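Local coordinates for solute-binding protein Csal_2479 (Chromohalobacter salexigens, PDB 4P1L) that binds D-glucuronate and probably delivers it to a tripartite ATP-independent periplasmic (TRAP) transporter for uptake into the cytoplasm, at residues 99-107 with 296-307. Numbering follows the deposited sequence.
Sequences ANVLSLPFI and FQAKMQPIYDQF
Tyr-304 CG stands anti to the carbonyl carbon (chi1 -80°), which carries its ring across to the turn at Leu-104 to Ile-107, while Phe-307, its CG anti to the backbone N (chi1 -174°), sets its ring against Asn-100 and Val-101. The Tyr-304 hydroxyl donates to Pro-105 O at 2.7 Å, standing above the carbonyl plane with a C=O...OH angle of 138°. This carbonyl belongs to the central peptide of a type II beta turn, closed by Ile-107 N hydrogen-bonding to Leu-104 O. Leu-104 CB covers one face of the tyrosine ring in a CH-pi contact, 4.2 Å from its centroid; beyond it the leucine fork splits, CD2 reaching Ile-303 CG2 at 4.0 Å and CD1 leaning on the Phe-307 ring. The helix carrying Tyr-304 belongs to the C-terminal segment of this TRAP solute-binding protein and packs on the connection between strand 84-88 and helix 111-118, with helix 315-323 also covering Val-101, Leu-104 and Ile-107. A phenylalanine in place of Tyr-304 would probably leave Pro-105 O without its hydroxyl donor and the turn without this tie to the helix. Farther along, Pro-105 CB meets the selenium of Met-300, a selenomethionine, at 3.8 Å, and Met-300 CG lies at the edge of the Phe-106 ring. Over one face of that ring sits Gln-297 CB, 4.1 Å from the centroid, and the glutamine amide, nearly parallel to the ring, continues alongside Phe-106 CB. At the far end, Phe-307 CE1 meets Asn-100 CB at 3.6 Å and CE2 meets Val-101 CG2, while Asn-100 OD1 hydrogen-bonds to Asn-171 ND2.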
ATOM      1  N   ALA A  99      -1.228  12.571  -2.323  1.00 20.34           N
ATOM      2  CA  ALA A  99      -0.927  11.174  -2.052  1.00 15.91           C
ATOM      3  C   ALA A  99       0.242  10.671  -2.871  1.00 14.68           C
ATOM      4  O   ALA A  99       0.923   9.730  -2.442  1.00 17.35           O
ATOM      5  CB  ALA A  99      -2.181  10.279  -2.283  1.00 16.31           C
ATOM      6  N   ASN A 100       0.511  11.277  -4.033  1.00 16.19           N
ATOM      7  CA  ASN A 100       1.654  10.833  -4.840  1.00 14.96           C
ATOM      8  C   ASN A 100       2.987  10.973  -4.120  1.00 14.73           C
ATOM      9  O   ASN A 100       3.947  10.279  -4.448  1.00 15.34           O
ATOM     10  CB  ASN A 100       1.756  11.586  -6.166  1.00 18.87           C
ATOM     11  CG  ASN A 100       0.886  10.992  -7.229  1.00 29.13           C
ATOM     12  OD1 ASN A 100       0.957   9.799  -7.494  1.00 25.68           O
ATOM     13  ND2 ASN A 100       0.010  11.814  -7.808  1.00 35.96           N
ATOM     14  N   VAL A 101       3.050  11.860  -3.132  1.00 16.14           N
ATOM     15  CA  VAL A 101       4.298  12.033  -2.391  1.00 14.71           C
ATOM     16  C   VAL A 101       4.726  10.711  -1.762  1.00 14.08           C
ATOM     17  O   VAL A 101       5.914  10.409  -1.698  1.00 14.83           O
ATOM     18  CB  VAL A 101       4.144  13.119  -1.304  1.00 18.61           C
ATOM     19  CG1 VAL A 101       5.350  13.141  -0.370  1.00 16.62           C
ATOM     20  CG2 VAL A 101       3.960  14.492  -1.960  1.00 20.28           C
ATOM     21  N   LEU A 102       3.749   9.913  -1.330  1.00 13.78           N
ATOM     22  CA  LEU A 102       4.008   8.654  -0.655  1.00 14.22           C
ATOM     23  C   LEU A 102       4.559   7.595  -1.592  1.00 15.73           C
ATOM     24  O   LEU A 102       5.094   6.588  -1.144  1.00 14.22           O
ATOM     25  CB  LEU A 102       2.720   8.134   0.001  1.00 13.82           C
ATOM     26  CG  LEU A 102       2.133   9.073   1.029  1.00 15.78           C
ATOM     27  CD1 LEU A 102       0.747   8.536   1.488  1.00 14.57           C
ATOM     28  CD2 LEU A 102       3.076   9.302   2.202  1.00 15.30           C
ATOM     29  N   SER A 103       4.413   7.825  -2.891  1.00 13.25           N
ATOM     30  CA  SER A 103       4.921   6.897  -3.910  1.00 13.51           C
ATOM     31  C   SER A 103       6.273   7.313  -4.438  1.00 15.33           C
ATOM     32  O   SER A 103       6.796   6.689  -5.356  1.00 14.41           O
ATOM     33  CB  SER A 103       3.922   6.794  -5.063  1.00 14.53           C
ATOM     34  OG  SER A 103       2.787   6.066  -4.653  1.00 16.23           O
ATOM     35  N   LEU A 104       6.865   8.355  -3.862  1.00 14.44           N
ATOM     36  CA  LEU A 104       8.244   8.647  -4.210  1.00 14.04           C
ATOM     37  C   LEU A 104       9.135   7.554  -3.619  1.00 13.64           C
ATOM     38  O   LEU A 104       9.071   7.287  -2.414  1.00 15.51           O
ATOM     39  CB  LEU A 104       8.640  10.060  -3.741  1.00 14.01           C
ATOM     40  CG  LEU A 104       7.980  11.244  -4.470  1.00 14.55           C
ATOM     41  CD1 LEU A 104       8.141  12.571  -3.697  1.00 15.06           C
ATOM     42  CD2 LEU A 104       8.568  11.401  -5.898  1.00 17.65           C
ATOM     43  N   PRO A 105       9.944   6.892  -4.464  1.00 13.71           N
ATOM     44  CA  PRO A 105      10.775   5.791  -3.974  1.00 13.10           C
ATOM     45  C   PRO A 105      11.727   6.230  -2.863  1.00 16.35           C
ATOM     46  O   PRO A 105      12.336   7.301  -2.951  1.00 16.18           O
ATOM     47  CB  PRO A 105      11.536   5.318  -5.228  1.00 15.43           C
ATOM     48  CG  PRO A 105      10.623   5.716  -6.366  1.00 14.34           C
ATOM     49  CD  PRO A 105      10.033   7.039  -5.927  1.00 13.38           C
ATOM     50  N   PHE A 106      11.841   5.411  -1.832  1.00 14.43           N
ATOM     51  CA  PHE A 106      12.761   5.685  -0.713  1.00 13.04           C
ATOM     52  C   PHE A 106      12.438   6.934   0.109  1.00 15.83           C
ATOM     53  O   PHE A 106      13.280   7.421   0.856  1.00 16.81           O
ATOM     54  CB  PHE A 106      14.225   5.748  -1.227  1.00 17.59           C
ATOM     55  CG  PHE A 106      14.664   4.494  -1.931  1.00 16.21           C
ATOM     56  CD1 PHE A 106      15.065   3.375  -1.200  1.00 17.71           C
ATOM     57  CD2 PHE A 106      14.656   4.405  -3.325  1.00 14.82           C
ATOM     58  CE1 PHE A 106      15.460   2.227  -1.840  1.00 14.34           C
ATOM     59  CE2 PHE A 106      15.059   3.240  -3.959  1.00 17.51           C
ATOM     60  CZ  PHE A 106      15.443   2.161  -3.228  1.00 14.46           C
ATOM     61  N   ILE A 107      11.228   7.469   0.023  1.00 14.39           N
ATOM     62  CA  ILE A 107      10.948   8.672   0.786  1.00 16.36           C
ATOM     63  C   ILE A 107      10.976   8.387   2.296  1.00 16.61           C
ATOM     64  O   ILE A 107      11.362   9.248   3.081  1.00 18.83           O
ATOM     65  CB  ILE A 107       9.642   9.378   0.361  1.00 15.70           C
ATOM     66  CG1 ILE A 107       9.653  10.784   0.956  1.00 26.53           C
ATOM     67  CG2 ILE A 107       8.403   8.552   0.718  1.00 17.00           C
ATOM     68  CD1 ILE A 107       8.639  11.689   0.357  1.00 26.94           C
ATOM     69  N   PHE A 296      20.440   2.512  -5.599  1.00 14.39           N
ATOM     70  CA  PHE A 296      19.125   2.535  -6.204  1.00 13.49           C
ATOM     71  C   PHE A 296      18.486   3.876  -5.949  1.00 17.08           C
ATOM     72  O   PHE A 296      17.929   4.484  -6.848  1.00 16.88           O
ATOM     73  CB  PHE A 296      18.239   1.447  -5.605  1.00 16.20           C
ATOM     74  CG  PHE A 296      18.521   0.081  -6.148  1.00 13.43           C
ATOM     75  CD1 PHE A 296      19.526  -0.703  -5.589  1.00 13.69           C
ATOM     76  CD2 PHE A 296      17.783  -0.426  -7.192  1.00 16.02           C
ATOM     77  CE1 PHE A 296      19.790  -1.961  -6.075  1.00 14.17           C
ATOM     78  CE2 PHE A 296      18.045  -1.682  -7.668  1.00 15.74           C
ATOM     79  CZ  PHE A 296      19.067  -2.440  -7.118  1.00 15.42           C
ATOM     80  N   GLN A 297      18.602   4.336  -4.709  1.00 15.02           N
ATOM     81  CA  GLN A 297      18.033   5.611  -4.321  1.00 18.80           C
ATOM     82  C   GLN A 297      18.626   6.759  -5.122  1.00 14.72           C
ATOM     83  O   GLN A 297      17.908   7.678  -5.525  1.00 16.23           O
ATOM     84  CB  GLN A 297      18.262   5.828  -2.836  1.00 13.84           C
ATOM     85  CG  GLN A 297      17.716   7.144  -2.297  1.00 28.23           C
ATOM     86  CD  GLN A 297      17.757   7.203  -0.770  1.00 34.95           C
ATOM     87  OE1 GLN A 297      18.410   6.379  -0.125  1.00 41.96           O
ATOM     88  NE2 GLN A 297      17.069   8.185  -0.192  1.00 34.97           N
ATOM     89  N   ALA A 298      19.943   6.725  -5.363  1.00 19.74           N
ATOM     90  CA  ALA A 298      20.588   7.821  -6.076  1.00 18.78           C
ATOM     91  C   ALA A 298      19.985   7.950  -7.477  1.00 20.99           C
ATOM     92  O   ALA A 298      19.818   9.059  -7.996  1.00 20.67           O
ATOM     93  CB  ALA A 298      22.081   7.607  -6.155  1.00 19.00           C
ATOM     94  N   LYS A 299      19.631   6.818  -8.081  1.00 17.43           N
ATOM     95  CA  LYS A 299      19.032   6.847  -9.415  1.00 18.51           C
ATOM     96  C   LYS A 299      17.627   7.466  -9.459  1.00 16.90           C
ATOM     97  O   LYS A 299      17.099   7.731 -10.547  1.00 13.74           O
ATOM     98  CB  LYS A 299      18.996   5.437  -9.994  1.00 21.00           C
ATOM     99  CG  LYS A 299      20.362   4.966 -10.468  1.00 28.31           C
ATOM    100  CD  LYS A 299      20.229   3.671 -11.208  1.00 31.58           C
ATOM    101  CE  LYS A 299      21.224   3.565 -12.356  1.00 40.19           C
ATOM    102  NZ  LYS A 299      22.608   3.595 -11.866  1.00 43.07           N
HETATM  103  N   MSE A 300      17.007   7.656  -8.293  1.00 17.69           N
HETATM  104  CA  MSE A 300      15.651   8.192  -8.226  1.00 14.59           C
HETATM  105  C   MSE A 300      15.570   9.723  -8.285  1.00 16.47           C
HETATM  106  O   MSE A 300      14.476  10.286  -8.392  1.00 20.34           O
HETATM  107  CB  MSE A 300      14.939   7.714  -6.958  1.00 16.19           C
HETATM  108  CG  MSE A 300      15.013   6.218  -6.738  1.00 15.48           C
HETATM  109 SE   MSE A 300      14.012   5.199  -8.118  1.00 20.89          SE
HETATM  110  CE  MSE A 300      15.417   4.758  -9.345  1.00 21.76           C
ATOM    111  N   GLN A 301      16.710  10.398  -8.232  1.00 21.12           N
ATOM    112  CA  GLN A 301      16.732  11.865  -8.191  1.00 20.88           C
ATOM    113  C   GLN A 301      15.860  12.565  -9.251  1.00 17.34           C
ATOM    114  O   GLN A 301      15.129  13.518  -8.929  1.00 19.03           O
ATOM    115  CB  GLN A 301      18.176  12.378  -8.284  1.00 24.54           C
ATOM    116  CG  GLN A 301      18.302  13.873  -7.962  1.00 26.37           C
ATOM    117  CD  GLN A 301      17.927  14.180  -6.523  1.00 31.47           C
ATOM    118  OE1 GLN A 301      18.477  13.604  -5.585  1.00 35.45           O
ATOM    119  NE2 GLN A 301      16.966  15.078  -6.343  1.00 28.77           N
ATOM    120  N   PRO A 302      15.904  12.098 -10.512  1.00 19.82           N
ATOM    121  CA  PRO A 302      15.106  12.767 -11.543  1.00 21.02           C
ATOM    122  C   PRO A 302      13.624  12.688 -11.249  1.00 16.42           C
ATOM    123  O   PRO A 302      12.872  13.582 -11.643  1.00 20.25           O
ATOM    124  CB  PRO A 302      15.418  11.963 -12.818  1.00 20.29           C
ATOM    125  CG  PRO A 302      16.756  11.348 -12.551  1.00 23.23           C
ATOM    126  CD  PRO A 302      16.773  11.048 -11.083  1.00 24.59           C
ATOM    127  N   ILE A 303      13.205  11.619 -10.569  1.00 15.60           N
ATOM    128  CA  ILE A 303      11.806  11.450 -10.193  1.00 14.85           C
ATOM    129  C   ILE A 303      11.391  12.547  -9.200  1.00 14.71           C
ATOM    130  O   ILE A 303      10.334  13.185  -9.333  1.00 13.96           O
ATOM    131  CB  ILE A 303      11.550  10.031  -9.635  1.00 13.92           C
ATOM    132  CG1 ILE A 303      11.901   9.002 -10.718  1.00 14.76           C
ATOM    133  CG2 ILE A 303      10.116   9.878  -9.241  1.00 17.26           C
ATOM    134  CD1 ILE A 303      11.696   7.534 -10.284  1.00 15.53           C
ATOM    135  N   TYR A 304      12.242  12.781  -8.216  1.00 13.51           N
ATOM    136  CA  TYR A 304      11.963  13.799  -7.216  1.00 13.89           C
ATOM    137  C   TYR A 304      11.991  15.189  -7.856  1.00 14.85           C
ATOM    138  O   TYR A 304      11.114  16.007  -7.596  1.00 16.58           O
ATOM    139  CB  TYR A 304      12.985  13.726  -6.076  1.00 17.43           C
ATOM    140  CG  TYR A 304      12.733  12.654  -5.025  1.00 17.68           C
ATOM    141  CD1 TYR A 304      12.967  11.311  -5.278  1.00 14.15           C
ATOM    142  CD2 TYR A 304      12.290  13.009  -3.761  1.00 14.84           C
ATOM    143  CE1 TYR A 304      12.755  10.341  -4.283  1.00 14.88           C
ATOM    144  CE2 TYR A 304      12.069  12.059  -2.772  1.00 14.44           C
ATOM    145  CZ  TYR A 304      12.290  10.737  -3.036  1.00 13.28           C
ATOM    146  OH  TYR A 304      12.107   9.807  -2.043  1.00 14.01           O
ATOM    147  N   ASP A 305      13.006  15.452  -8.686  1.00 12.93           N
ATOM    148  CA  ASP A 305      13.137  16.754  -9.336  1.00 15.93           C
ATOM    149  C   ASP A 305      11.891  17.086 -10.183  1.00 14.46           C
ATOM    150  O   ASP A 305      11.345  18.211 -10.120  1.00 14.71           O
ATOM    151  CB  ASP A 305      14.376  16.795 -10.246  1.00 20.15           C
ATOM    152  CG  ASP A 305      15.689  16.701  -9.496  1.00 24.46           C
ATOM    153  OD1 ASP A 305      15.728  16.814  -8.258  1.00 23.79           O
ATOM    154  OD2 ASP A 305      16.713  16.507 -10.184  1.00 30.29           O
ATOM    155  N   GLN A 306      11.443  16.104 -10.970  0.57 15.78           N
ATOM    156  CA  GLN A 306      10.316  16.309 -11.867  0.57 17.81           C
ATOM    157  C   GLN A 306       9.064  16.513 -11.027  0.57 14.20           C
ATOM    158  O   GLN A 306       8.218  17.316 -11.364  0.57 12.73           O
ATOM    159  CB  GLN A 306      10.131  15.118 -12.838  0.57 17.72           C
ATOM    160  CG  GLN A 306       8.790  15.119 -13.595  0.57 19.03           C
ATOM    161  CD  GLN A 306       8.503  13.846 -14.396  0.57 16.08           C
ATOM    162  OE1 GLN A 306       9.422  13.133 -14.801  0.57 15.35           O
ATOM    163  NE2 GLN A 306       7.214  13.545 -14.606  0.57 12.35           N
ATOM    164  N   PHE A 307       8.954  15.764  -9.930  1.00 12.96           N
ATOM    165  CA  PHE A 307       7.781  15.829  -9.087  1.00 17.06           C
ATOM    166  C   PHE A 307       7.603  17.216  -8.476  1.00 17.96           C
ATOM    167  O   PHE A 307       6.516  17.784  -8.540  1.00 16.06           O
ATOM    168  CB  PHE A 307       7.793  14.769  -7.988  1.00 18.75           C
ATOM    169  CG  PHE A 307       6.515  14.742  -7.204  1.00 15.19           C
ATOM    170  CD1 PHE A 307       5.424  14.029  -7.692  1.00 18.69           C
ATOM    171  CD2 PHE A 307       6.377  15.480  -6.027  1.00 14.16           C
ATOM    172  CE1 PHE A 307       4.215  14.015  -7.000  1.00 26.31           C
ATOM    173  CE2 PHE A 307       5.173  15.463  -5.320  1.00 15.11           C
ATOM    174  CZ  PHE A 307       4.089  14.737  -5.821  1.00 24.02           C
TER